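Local coordinates for protein LEOA (Escherichia coli, PDB 4AUR) that is a bacterial dynamin from enterotoxigenic E. coli that probably binds and hydrolyses GTP, with a possible link to LT toxin, at residues 395-400 and 439-444; 297-302 and 401-406; 388-393 and 448-453; 316-321 and 530-535. All coordinates share one frame; numbering follows the deposited sequence.

Contact 1 (395-400 and 439-444)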
loop_
_atom_site.group_PDB
_atom_site.type_symbol
_atom_site.label_atom_id
_atom_site.label_comp_id
_atom_site.label_asym_id
_atom_site.label_seq_id
_atom_site.Cartn_x
_atom_site.Cartn_y
_atom_site.Cartn_z
ATOM N N ASP A 395 -3.584 27.499 1.722
ATOM C CA ASP A 395 -2.729 26.347 1.495
ATOM C C ASP A 395 -2.988 25.292 2.535
ATOM O O ASP A 395 -3.117 24.127 2.230
ATOM C CB ASP A 395 -1.257 26.685 1.514
ATOM C CG ASP A 395 -0.428 25.551 0.984
ATOM O OD1 ASP A 395 -0.846 24.981 -0.043
ATOM O OD2 ASP A 395 0.611 25.210 1.586
ATOM N N ILE A 396 -3.060 25.706 3.778
ATOM C CA ILE A 396 -3.434 24.790 4.821
ATOM C C ILE A 396 -4.738 24.122 4.426
ATOM O O ILE A 396 -4.858 22.914 4.459
ATOM C CB ILE A 396 -3.587 25.507 6.158
ATOM C CG1 ILE A 396 -2.216 25.933 6.652
ATOM C CG2 ILE A 396 -4.243 24.574 7.160
ATOM C CD1 ILE A 396 -2.250 26.880 7.818
ATOM N N THR A 397 -5.697 24.932 4.019
ATOM C CA THR A 397 -7.031 24.476 3.695
ATOM C C THR A 397 -7.005 23.599 2.458
ATOM O O THR A 397 -7.744 22.646 2.367
ATOM C CB THR A 397 -7.974 25.698 3.574
ATOM O OG1 THR A 397 -8.360 26.090 4.892
ATOM C CG2 THR A 397 -9.206 25.429 2.743
ATOM N N ARG A 398 -6.140 23.876 1.510
ATOM C CA ARG A 398 -6.083 23.010 0.344
ATOM C C ARG A 398 -5.561 21.594 0.684
ATOM O O ARG A 398 -6.088 20.594 0.193
ATOM C CB ARG A 398 -5.252 23.650 -0.780
ATOM C CG ARG A 398 -4.928 22.673 -1.898
ATOM C CD ARG A 398 -4.578 23.312 -3.233
ATOM N NE ARG A 398 -4.736 22.313 -4.296
ATOM C CZ ARG A 398 -4.608 22.552 -5.596
ATOM N NH1 ARG A 398 -4.300 23.770 -6.033
ATOM N NH2 ARG A 398 -4.787 21.560 -6.464
ATOM N N GLN A 399 -4.518 21.527 1.501
ATOM C CA GLN A 399 -3.863 20.273 1.846
ATOM C C GLN A 399 -4.698 19.385 2.782
ATOM O O GLN A 399 -4.744 18.168 2.628
ATOM C CB GLN A 399 -2.531 20.577 2.520
ATOM C CG GLN A 399 -1.523 21.232 1.618
ATOM C CD GLN A 399 -1.487 20.618 0.242
ATOM O OE1 GLN A 399 -1.366 19.411 0.082
ATOM N NE2 GLN A 399 -1.576 21.461 -0.768
ATOM N N LEU A 400 -5.339 20.005 3.763
ATOM C CA LEU A 400 -6.291 19.307 4.626
ATOM C C LEU A 400 -7.376 18.652 3.798
ATOM O O LEU A 400 -7.831 17.549 4.099
ATOM C CB LEU A 400 -6.956 20.293 5.566
ATOM C CG LEU A 400 -6.060 20.855 6.632
ATOM C CD1 LEU A 400 -6.881 21.717 7.569
ATOM C CD2 LEU A 400 -5.372 19.733 7.380
ATOM N N ALA A 439 -12.443 19.128 11.376
ATOM C CA ALA A 439 -12.634 20.086 12.438
ATOM C C ALA A 439 -11.459 21.060 12.472
ATOM O O ALA A 439 -11.596 22.181 12.927
ATOM C CB ALA A 439 -12.774 19.379 13.766
ATOM N N ALA A 440 -10.296 20.647 11.998
ATOM C CA ALA A 440 -9.178 21.574 11.932
ATOM C C ALA A 440 -9.354 22.524 10.753
ATOM O O ALA A 440 -9.017 23.692 10.850
ATOM C CB ALA A 440 -7.866 20.834 11.812
ATOM N N ARG A 441 -9.866 22.012 9.641
ATOM C CA ARG A 441 -10.175 22.834 8.501
ATOM C C ARG A 441 -11.338 23.776 8.806
ATOM O O ARG A 441 -11.416 24.847 8.252
ATOM C CB ARG A 441 -10.517 21.968 7.293
ATOM C CG ARG A 441 -10.497 22.733 5.989
ATOM C CD ARG A 441 -11.052 21.932 4.834
ATOM N NE ARG A 441 -12.489 21.719 4.994
ATOM C CZ ARG A 441 -13.253 21.051 4.133
ATOM N NH1 ARG A 441 -12.722 20.546 3.036
ATOM N NH2 ARG A 441 -14.554 20.887 4.375
ATOM N N ASP A 442 -12.253 23.364 9.668
ATOM C CA ASP A 442 -13.367 24.220 10.035
ATOM C C ASP A 442 -12.922 25.365 10.922
ATOM O O ASP A 442 -13.309 26.501 10.677
ATOM C CB ASP A 442 -14.479 23.434 10.735
ATOM C CG ASP A 442 -15.467 22.845 9.758
ATOM O OD1 ASP A 442 -15.243 22.989 8.526
ATOM O OD2 ASP A 442 -16.462 22.235 10.226
ATOM N N THR A 443 -12.121 25.063 11.943
ATOM C CA THR A 443 -11.590 26.082 12.805
ATOM C C THR A 443 -10.805 27.103 12.002
ATOM O O THR A 443 -10.800 28.264 12.345
ATOM C CB THR A 443 -10.703 25.474 13.890
ATOM O OG1 THR A 443 -11.445 24.454 14.543
ATOM C CG2 THR A 443 -10.293 26.509 14.925
ATOM N N ILE A 444 -10.185 26.686 10.911
ATOM C CA ILE A 444 -9.409 27.604 10.072
ATOM C C ILE A 444 -10.253 28.451 9.131
ATOM O O ILE A 444 -9.897 29.593 8.834
ATOM C CB ILE A 444 -8.337 26.834 9.286
ATOM C CG1 ILE A 444 -7.254 26.417 10.287
ATOM C CG2 ILE A 444 -7.781 27.654 8.122
ATOM C CD1 ILE A 444 -6.083 25.694 9.695
#

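Contact 2 (297-302 and 401-406)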
loop_
_atom_site.group_PDB
_atom_site.type_symbol
_atom_site.label_atom_id
_atom_site.label_comp_id
_atom_site.label_asym_id
_atom_site.label_seq_id
_atom_site.Cartn_x
_atom_site.Cartn_y
_atom_site.Cartn_z
ATOM N N ASN A 297 0.244 4.214 5.032
ATOM C CA ASN A 297 1.528 4.898 4.983
ATOM C C ASN A 297 1.416 6.177 4.172
ATOM O O ASN A 297 1.964 7.186 4.552
ATOM C CB ASN A 297 2.661 4.009 4.369
ATOM C CG ASN A 297 3.006 2.757 5.198
ATOM O OD1 ASN A 297 3.523 1.791 4.650
ATOM N ND2 ASN A 297 2.732 2.761 6.497
ATOM N N THR A 298 0.728 6.101 3.036
ATOM C CA THR A 298 0.527 7.241 2.172
ATOM C C THR A 298 -0.138 8.352 2.952
ATOM O O THR A 298 0.186 9.516 2.776
ATOM C CB THR A 298 -0.393 6.924 0.979
ATOM O OG1 THR A 298 0.150 5.870 0.193
ATOM C CG2 THR A 298 -0.546 8.138 0.080
ATOM N N PHE A 299 -1.077 8.000 3.813
ATOM C CA PHE A 299 -1.820 9.013 4.527
ATOM C C PHE A 299 -0.961 9.610 5.597
ATOM O O PHE A 299 -0.958 10.791 5.770
ATOM C CB PHE A 299 -3.105 8.492 5.182
ATOM C CG PHE A 299 -3.624 9.436 6.219
ATOM C CD1 PHE A 299 -4.101 10.681 5.840
ATOM C CD2 PHE A 299 -3.521 9.155 7.548
ATOM C CE1 PHE A 299 -4.522 11.604 6.775
ATOM C CE2 PHE A 299 -3.919 10.074 8.488
ATOM C CZ PHE A 299 -4.427 11.298 8.105
ATOM N N VAL A 300 -0.257 8.775 6.336
ATOM C CA VAL A 300 0.512 9.234 7.474
ATOM C C VAL A 300 1.722 9.987 7.009
ATOM O O VAL A 300 2.134 10.916 7.669
ATOM C CB VAL A 300 0.990 8.076 8.343
ATOM C CG1 VAL A 300 1.862 8.580 9.490
ATOM C CG2 VAL A 300 -0.193 7.278 8.861
ATOM N N GLU A 301 2.305 9.590 5.887
ATOM C CA GLU A 301 3.442 10.318 5.353
ATOM C C GLU A 301 2.975 11.718 4.927
ATOM O O GLU A 301 3.437 12.710 5.461
ATOM C CB GLU A 301 4.098 9.529 4.215
ATOM C CG GLU A 301 4.745 10.343 3.095
ATOM C CD GLU A 301 4.357 9.801 1.711
ATOM O OE1 GLU A 301 3.206 10.076 1.237
ATOM O OE2 GLU A 301 5.199 9.081 1.117
ATOM N N LYS A 302 2.030 11.782 3.998
ATOM C CA LYS A 302 1.442 13.048 3.582
ATOM C C LYS A 302 1.054 13.956 4.736
ATOM O O LYS A 302 1.277 15.134 4.676
ATOM C CB LYS A 302 0.202 12.781 2.743
ATOM C CG LYS A 302 -0.737 13.967 2.626
ATOM C CD LYS A 302 -1.620 13.906 1.386
ATOM C CE LYS A 302 -2.736 14.965 1.428
ATOM N NZ LYS A 302 -2.327 16.367 1.785
ATOM N N SER A 401 -7.810 19.350 2.762
ATOM C CA SER A 401 -8.871 18.848 1.942
ATOM C C SER A 401 -8.411 17.705 1.078
ATOM O O SER A 401 -9.223 16.888 0.691
ATOM C CB SER A 401 -9.463 19.971 1.100
ATOM O OG SER A 401 -10.143 20.864 1.964
ATOM N N SER A 402 -7.128 17.640 0.753
ATOM C CA SER A 402 -6.657 16.535 -0.083
ATOM C C SER A 402 -6.375 15.289 0.761
ATOM O O SER A 402 -6.318 14.198 0.232
ATOM C CB SER A 402 -5.423 16.929 -0.888
ATOM O OG SER A 402 -4.393 17.288 -0.007
ATOM N N SER A 403 -6.162 15.462 2.056
ATOM C CA SER A 403 -6.110 14.340 2.961
ATOM C C SER A 403 -7.524 13.787 3.137
ATOM O O SER A 403 -7.737 12.590 3.017
ATOM C CB SER A 403 -5.525 14.746 4.306
ATOM O OG SER A 403 -4.206 15.223 4.158
ATOM N N GLU A 404 -8.492 14.658 3.395
ATOM C CA GLU A 404 -9.880 14.230 3.518
ATOM C C GLU A 404 -10.257 13.372 2.323
ATOM O O GLU A 404 -10.873 12.314 2.452
ATOM C CB GLU A 404 -10.810 15.444 3.561
ATOM C CG GLU A 404 -12.295 15.073 3.465
ATOM C CD GLU A 404 -13.217 16.184 2.944
ATOM O OE1 GLU A 404 -12.737 17.198 2.347
ATOM O OE2 GLU A 404 -14.452 16.018 3.136
ATOM N N SER A 405 -9.874 13.863 1.152
ATOM C CA SER A 405 -10.242 13.287 -0.129
ATOM C C SER A 405 -9.504 11.980 -0.394
ATOM O O SER A 405 -10.011 11.128 -1.090
ATOM C CB SER A 405 -9.950 14.331 -1.217
ATOM O OG SER A 405 -10.067 13.825 -2.523
ATOM N N PHE A 406 -8.301 11.825 0.152
ATOM C CA PHE A 406 -7.581 10.574 0.049
ATOM C C PHE A 406 -8.307 9.541 0.900
ATOM O O PHE A 406 -8.738 8.497 0.390
ATOM C CB PHE A 406 -6.139 10.718 0.502
ATOM C CG PHE A 406 -5.381 9.419 0.505
ATOM C CD1 PHE A 406 -4.889 8.888 -0.669
ATOM C CD2 PHE A 406 -5.170 8.721 1.678
ATOM C CE1 PHE A 406 -4.203 7.678 -0.674
ATOM C CE2 PHE A 406 -4.468 7.535 1.673
ATOM C CZ PHE A 406 -4.000 7.008 0.503
#

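Contact 3 (388-393 and 448-453)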
loop_
_atom_site.group_PDB
_atom_site.type_symbol
_atom_site.label_atom_id
_atom_site.label_comp_id
_atom_site.label_asym_id
_atom_site.label_seq_id
_atom_site.Cartn_x
_atom_site.Cartn_y
_atom_site.Cartn_z
ATOM N N VAL A 388 -1.831 38.109 2.915
ATOM C CA VAL A 388 -0.800 37.112 3.202
ATOM C C VAL A 388 -1.398 35.992 4.037
ATOM O O VAL A 388 -1.217 34.808 3.754
ATOM C CB VAL A 388 0.401 37.738 3.958
ATOM C CG1 VAL A 388 1.263 36.685 4.668
ATOM C CG2 VAL A 388 1.255 38.553 2.988
ATOM N N SER A 389 -2.128 36.381 5.065
ATOM C CA SER A 389 -2.755 35.431 5.945
ATOM C C SER A 389 -3.852 34.657 5.216
ATOM O O SER A 389 -4.199 33.530 5.601
ATOM C CB SER A 389 -3.338 36.153 7.153
ATOM O OG SER A 389 -4.653 36.527 6.861
ATOM N N GLN A 390 -4.394 35.252 4.163
ATOM C CA GLN A 390 -5.365 34.559 3.378
ATOM C C GLN A 390 -4.747 33.504 2.484
ATOM O O GLN A 390 -5.343 32.465 2.279
ATOM C CB GLN A 390 -6.183 35.517 2.529
ATOM C CG GLN A 390 -7.557 34.942 2.171
ATOM C CD GLN A 390 -8.621 35.220 3.228
ATOM O OE1 GLN A 390 -8.453 36.053 4.129
ATOM N NE2 GLN A 390 -9.735 34.528 3.108
ATOM N N ARG A 391 -3.574 33.771 1.934
ATOM C CA ARG A 391 -2.878 32.772 1.133
ATOM C C ARG A 391 -2.382 31.619 1.986
ATOM O O ARG A 391 -2.264 30.498 1.507
ATOM C CB ARG A 391 -1.707 33.381 0.374
ATOM C CG ARG A 391 -2.135 34.009 -0.937
ATOM C CD ARG A 391 -0.966 34.583 -1.725
ATOM N NE ARG A 391 -0.792 36.009 -1.449
ATOM C CZ ARG A 391 0.197 36.539 -0.739
ATOM N NH1 ARG A 391 1.165 35.779 -0.205
ATOM N NH2 ARG A 391 0.208 37.853 -0.565
ATOM N N LEU A 392 -2.092 31.891 3.247
ATOM C CA LEU A 392 -1.667 30.856 4.147
ATOM C C LEU A 392 -2.846 29.950 4.489
ATOM O O LEU A 392 -2.707 28.742 4.467
ATOM C CB LEU A 392 -1.033 31.465 5.407
ATOM C CG LEU A 392 -0.997 30.647 6.698
ATOM C CD1 LEU A 392 -0.197 29.369 6.517
ATOM C CD2 LEU A 392 -0.400 31.508 7.797
ATOM N N SER A 393 -3.991 30.533 4.819
ATOM C CA SER A 393 -5.192 29.772 5.103
ATOM C C SER A 393 -5.544 28.911 3.909
ATOM O O SER A 393 -5.934 27.776 4.074
ATOM C CB SER A 393 -6.352 30.714 5.409
ATOM O OG SER A 393 -7.615 30.086 5.272
ATOM N N THR A 448 -10.115 32.748 9.416
ATOM C CA THR A 448 -9.788 33.487 8.191
ATOM C C THR A 448 -10.797 34.590 7.921
ATOM O O THR A 448 -11.999 34.308 7.772
ATOM C CB THR A 448 -9.787 32.523 6.977
ATOM O OG1 THR A 448 -8.996 31.368 7.283
ATOM C CG2 THR A 448 -9.234 33.191 5.743
ATOM N N GLY A 449 -10.330 35.841 7.848
ATOM C CA GLY A 449 -11.264 36.938 7.653
ATOM C C GLY A 449 -10.686 38.315 7.478
ATOM O O GLY A 449 -9.901 38.766 8.306
ATOM N N TYR A 450 -11.068 38.984 6.389
ATOM C CA TYR A 450 -11.030 40.450 6.328
ATOM C C TYR A 450 -11.984 40.951 7.387
ATOM O O TYR A 450 -13.055 40.386 7.561
ATOM C CB TYR A 450 -11.482 40.989 4.978
ATOM C CG TYR A 450 -10.442 40.894 3.916
ATOM C CD1 TYR A 450 -10.243 39.724 3.220
ATOM C CD2 TYR A 450 -9.634 41.978 3.621
ATOM C CE1 TYR A 450 -9.253 39.623 2.263
ATOM C CE2 TYR A 450 -8.651 41.899 2.649
ATOM C CZ TYR A 450 -8.464 40.715 1.966
ATOM O OH TYR A 450 -7.481 40.633 0.986
ATOM N N VAL A 451 -11.580 42.000 8.089
ATOM C CA VAL A 451 -12.308 42.510 9.219
ATOM C C VAL A 451 -12.497 44.005 9.018
ATOM O O VAL A 451 -11.678 44.657 8.349
ATOM C CB VAL A 451 -11.532 42.215 10.524
ATOM C CG1 VAL A 451 -10.455 43.268 10.794
ATOM C CG2 VAL A 451 -12.474 42.092 11.714
ATOM N N TYR A 452 -13.600 44.533 9.534
ATOM C CA TYR A 452 -13.791 45.962 9.605
ATOM C C TYR A 452 -14.064 46.360 11.049
ATOM O O TYR A 452 -15.069 45.934 11.634
ATOM C CB TYR A 452 -14.941 46.460 8.726
ATOM C CG TYR A 452 -14.988 47.976 8.751
ATOM C CD1 TYR A 452 -14.148 48.723 7.931
ATOM C CD2 TYR A 452 -15.797 48.651 9.650
ATOM C CE1 TYR A 452 -14.141 50.103 7.967
ATOM C CE2 TYR A 452 -15.798 50.033 9.709
ATOM C CZ TYR A 452 -14.963 50.766 8.862
ATOM O OH TYR A 452 -14.957 52.159 8.914
ATOM N N LYS A 453 -13.161 47.179 11.600
ATOM C CA LYS A 453 -13.282 47.719 12.959
ATOM C C LYS A 453 -13.134 49.242 12.904
ATOM O O LYS A 453 -12.046 49.760 12.591
ATOM C CB LYS A 453 -12.254 47.074 13.923
ATOM C CG LYS A 453 -10.886 46.695 13.323
ATOM C CD LYS A 453 -10.171 45.623 14.160
ATOM C CE LYS A 453 -8.832 45.179 13.568
ATOM N NZ LYS A 453 -7.785 46.244 13.579
#

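Contact 4 (316-321 and 530-535)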
loop_
_atom_site.group_PDB
_atom_site.type_symbol
_atom_site.label_atom_id
_atom_site.label_comp_id
_atom_site.label_asym_id
_atom_site.label_seq_id
_atom_site.Cartn_x
_atom_site.Cartn_y
_atom_site.Cartn_z
ATOM N N GLN A 316 7.216 31.787 6.377
ATOM C CA GLN A 316 7.349 32.630 5.207
ATOM C C GLN A 316 6.359 33.763 5.289
ATOM O O GLN A 316 6.698 34.907 5.047
ATOM C CB GLN A 316 7.123 31.833 3.933
ATOM C CG GLN A 316 8.151 30.728 3.719
ATOM C CD GLN A 316 9.553 31.261 3.528
ATOM O OE1 GLN A 316 9.758 32.243 2.804
ATOM N NE2 GLN A 316 10.532 30.616 4.173
ATOM N N SER A 317 5.130 33.426 5.622
ATOM C CA SER A 317 4.136 34.392 5.990
ATOM C C SER A 317 4.691 35.437 6.945
ATOM O O SER A 317 4.697 36.638 6.639
ATOM C CB SER A 317 2.971 33.673 6.643
ATOM O OG SER A 317 2.261 32.954 5.658
ATOM N N ARG A 318 5.191 34.996 8.087
ATOM C CA ARG A 318 5.673 35.957 9.041
ATOM C C ARG A 318 6.766 36.814 8.450
ATOM O O ARG A 318 6.784 38.000 8.666
ATOM C CB ARG A 318 6.157 35.279 10.309
ATOM C CG ARG A 318 5.052 34.549 11.053
ATOM C CD ARG A 318 5.284 34.539 12.540
ATOM N NE ARG A 318 5.104 33.201 13.098
ATOM C CZ ARG A 318 4.179 32.855 13.984
ATOM N NH1 ARG A 318 3.281 33.714 14.434
ATOM N NH2 ARG A 318 4.160 31.624 14.418
ATOM N N ILE A 319 7.688 36.204 7.711
ATOM C CA ILE A 319 8.795 36.931 7.082
ATOM C C ILE A 319 8.270 37.986 6.116
ATOM O O ILE A 319 8.832 39.059 5.997
ATOM C CB ILE A 319 9.702 35.963 6.326
ATOM C CG1 ILE A 319 10.672 35.327 7.292
ATOM C CG2 ILE A 319 10.475 36.648 5.197
ATOM C CD1 ILE A 319 11.401 34.143 6.698
ATOM N N GLU A 320 7.187 37.669 5.422
ATOM C CA GLU A 320 6.629 38.589 4.476
ATOM C C GLU A 320 5.966 39.791 5.159
ATOM O O GLU A 320 6.203 40.931 4.786
ATOM C CB GLU A 320 5.639 37.885 3.564
ATOM C CG GLU A 320 5.438 38.670 2.294
ATOM C CD GLU A 320 4.513 37.996 1.320
ATOM O OE1 GLU A 320 4.358 36.746 1.419
ATOM O OE2 GLU A 320 3.964 38.737 0.458
ATOM N N VAL A 321 5.144 39.539 6.158
ATOM C CA VAL A 321 4.523 40.601 6.895
ATOM C C VAL A 321 5.562 41.513 7.518
ATOM O O VAL A 321 5.410 42.728 7.476
ATOM C CB VAL A 321 3.605 40.025 7.964
ATOM C CG1 VAL A 321 3.229 41.068 9.029
ATOM C CG2 VAL A 321 2.373 39.446 7.276
ATOM N N PRO A 530 -3.444 38.763 13.330
ATOM C CA PRO A 530 -3.607 37.827 14.426
ATOM C C PRO A 530 -3.912 36.391 14.015
ATOM O O PRO A 530 -3.532 35.445 14.749
ATOM C CB PRO A 530 -4.783 38.403 15.220
ATOM C CG PRO A 530 -5.470 39.346 14.301
ATOM C CD PRO A 530 -4.368 39.902 13.460
ATOM N N GLN A 531 -4.583 36.206 12.873
ATOM C CA GLN A 531 -4.913 34.844 12.458
ATOM C C GLN A 531 -3.714 33.944 12.157
ATOM O O GLN A 531 -3.846 32.724 12.155
ATOM C CB GLN A 531 -5.898 34.812 11.297
ATOM C CG GLN A 531 -5.488 35.610 10.088
ATOM C CD GLN A 531 -6.155 36.959 10.056
ATOM O OE1 GLN A 531 -7.386 37.059 10.228
ATOM N NE2 GLN A 531 -5.355 38.013 9.849
ATOM N N ILE A 532 -2.545 34.519 11.897
ATOM C CA ILE A 532 -1.357 33.694 11.699
ATOM C C ILE A 532 -1.051 32.956 12.993
ATOM O O ILE A 532 -0.811 31.763 12.957
ATOM C CB ILE A 532 -0.133 34.480 11.225
ATOM C CG1 ILE A 532 -0.361 35.006 9.806
ATOM C CG2 ILE A 532 1.092 33.577 11.200
ATOM C CD1 ILE A 532 0.510 36.189 9.434
ATOM N N GLN A 533 -1.066 33.640 14.139
ATOM C CA GLN A 533 -0.800 32.939 15.388
ATOM C C GLN A 533 -1.935 31.932 15.654
ATOM O O GLN A 533 -1.703 30.776 16.052
ATOM C CB GLN A 533 -0.632 33.914 16.542
ATOM C CG GLN A 533 -0.562 33.256 17.920
ATOM C CD GLN A 533 -0.068 34.215 18.995
ATOM O OE1 GLN A 533 -0.795 34.552 19.932
ATOM N NE2 GLN A 533 1.170 34.667 18.859
ATOM N N GLN A 534 -3.157 32.369 15.395
ATOM C CA GLN A 534 -4.305 31.527 15.629
ATOM C C GLN A 534 -4.235 30.239 14.810
ATOM O O GLN A 534 -4.429 29.170 15.352
ATOM C CB GLN A 534 -5.598 32.315 15.394
ATOM C CG GLN A 534 -5.867 33.309 16.513
ATOM C CD GLN A 534 -6.876 34.393 16.161
ATOM O OE1 GLN A 534 -7.487 34.395 15.075
ATOM N NE2 GLN A 534 -7.061 35.343 17.101
HETATM N N MSE A 535 -3.913 30.335 13.527
HETATM C CA MSE A 535 -3.718 29.157 12.694
HETATM C C MSE A 535 -2.557 28.315 13.149
HETATM O O MSE A 535 -2.553 27.128 12.953
HETATM C CB MSE A 535 -3.415 29.546 11.259
HETATM C CG MSE A 535 -4.627 30.167 10.584
HETATM SE SE MSE A 535 -4.336 30.667 8.688
HETATM C CE MSE A 535 -4.599 32.610 8.868
#

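Contact 1 (395-400 and 439-444)
I396 and I444 meet through their branch ends, CG2 of I396 lying 3.3 Å from CD1 of I444, with the two side chains crossing at about a right angle. I444 runs extended at chi2 (-178°), which carries CD1 across to I396, while its other branch turns to T397: CG2 of I444 is 3.6 Å from OG1 of T397. One turn further along, L400 lays its CD1 against the facing helix, 3.6 Å from CA of R441 and 4.4 Å from the methyl CB of A440. R441 covers the flank of this patch with its aliphatic part, CB coming to 3.7 Å from CD1 of L400. The contact is thus largely apolar, without a hydrogen bond between the segments, and the T397 hydroxyl meets only carbon atoms across it. A bend at chi3 (68°) turns the guanidinium of R441 aside, and its NH1 is hydrogen-bonded to OG of S401, a hydroxyl also bonded to O of T397. The axes of segments 395-400 and 439-444 run nearly antiparallel at 157°, 9.9 Å apart at closest approach, with T397 facing R441 in register. Helices 368-408 and 430-447 thus pack side by side within the dynamin-like helical domain. Helix 530-544 covers the joint, with L542 on L400 and A440 and V538 on I444, while F310 of helix 275-343 packs on I396.

Contact 2 (297-302 and 401-406)
The ring of F406 reaches across to T298 and F299, which both approach it obliquely. CB of T298 lies 3.6 Å from CZ of F406, its methyl CG2 is 3.8 Å from CE1 of F406, and these two side chains cross at about a right angle. CB of F299 adds to the same patch, 3.9 Å from CE2 of F406. The ring of F299 is met at its edge, near the ring plane, by CB of S403, 4.1 Å from CE1 of F299; I437 of helix 430-447 and I549 of helix 547-567 also pack on F299. F406 gets this far because its CG stands anti to the backbone N (chi1 176°), sending the ring toward helix 275-343. On the other flank K302 stretches over the serines and bends only at chi4 (48°), which leaves NZ 2.9 Å from OG of S402 and 3.2 Å from OG of S403. The clear partners of that ammonium are D306, by a salt bridge, and O of Q399, by a hydrogen bond; Q399 O also accepts from OG of S402. Segments 297-302 and 401-406 run nearly antiparallel, at 171°, with axes 10.7 Å apart at closest approach. The chemistry is divided: aromatic packing at one end, at the other a lysine whose charge D306 of its own helix probably balances in part while it reaches a carbonyl of helix 368-408.

Contact 3 (388-393 and 448-453)
T448 and S393 meet at the C-terminal exit of helix 430-447, where the chain leaves the antiparallel helical bundle of the dynamin-like helical domain and sets out along a loop beside helix 368-408. T448 is the first residue after the helix to leave helical backbone angles, and its side chain points back at the bundle. Its OG1 accepts a hydrogen bond of 2.8 Å from OG of S393, and is itself hydrogen-bonded to O of I444, one turn earlier in the helix it terminates. One threonine hydroxyl therefore ties the last turn of its own helix to a serine of the neighbouring one. The rotation about chi1 of S393 (161°) swings its OG away from the backbone N and out to this meeting point. The methyl of T448 serves the second half of the contact: CG2 packs on the amide of Q390, 3.3 Å from CD and 3.4 Å from OE1. Q390 is bent at chi2 (87°), which folds its amide over toward the loop. Beyond G449 the contact thins out at the protein surface, and Y450 adds the last touch while also packing on T386 and A387 of helix 368-408. M535 of helix 530-544 also packs on S393. The amide plane of Q390 is tilted about 30° from the ring plane of Y450, and the approach is loose, with OE1 of Q390 4.1 Å from CE1 of Y450.

Contact 4 (316-321 and 530-535)
I532 carries nearly all of the packing on its side, its two branches dividing between R318 and the smaller residues S317 and V321. The closer part is at CG2, which sits over one face of the R318 guanidinium, 3.9 Å from NH1, and also lies 4.1 Å from CG of the same arginine. Bends at chi2 (-149°) and chi3 (-132°) bring the guanidinium back over CG2 of I532, the two side chains sliding past each other in opposite directions. CD1 of I532 points into the buried side, more thinly packed within the pair: it is 4.3 Å from CG2 of V321 and 4.5 Å from CB of S317. Toward solvent the contact loosens to Q533, an exposed residue whose CB is 4.4 Å from NH1 of R318. The charge of R318 is met through NH2, which forms a salt bridge with E536, one turn further along helix 530-544. The axes of segments 316-321 and 530-535 are 11.0 Å apart at closest approach and nearly antiparallel, at 164°. F525 of helix 521-528 packs on R318, V321 and I532, and L392 of helix 368-408 on both S317 and M535, so a third helix touches both members of the pair.

All four contacts lie in the dynamin-like helical domain, and the first three share helix 368-408, which meets helix 275-343 in contact 2, helix 430-447 in contact 1 and the loop after helix 430-447 in contact 3. Contacts 2 and 4 both use helix 275-343. Contacts 1 and 4 are buried; contact 1 is largely apolar, whereas contact 4 sets an arginine's guanidinium over an isoleucine methyl. Contact 2 is partly buried and mixes rings with a lysine, and contact 3 is a surface contact, the one with a clear hydrogen bond between its segments. Contacts 3 and 4 touch where S389 and G449 pack against Q531, so helix 368-408 and the start of the loop both adjoin helix 530-544.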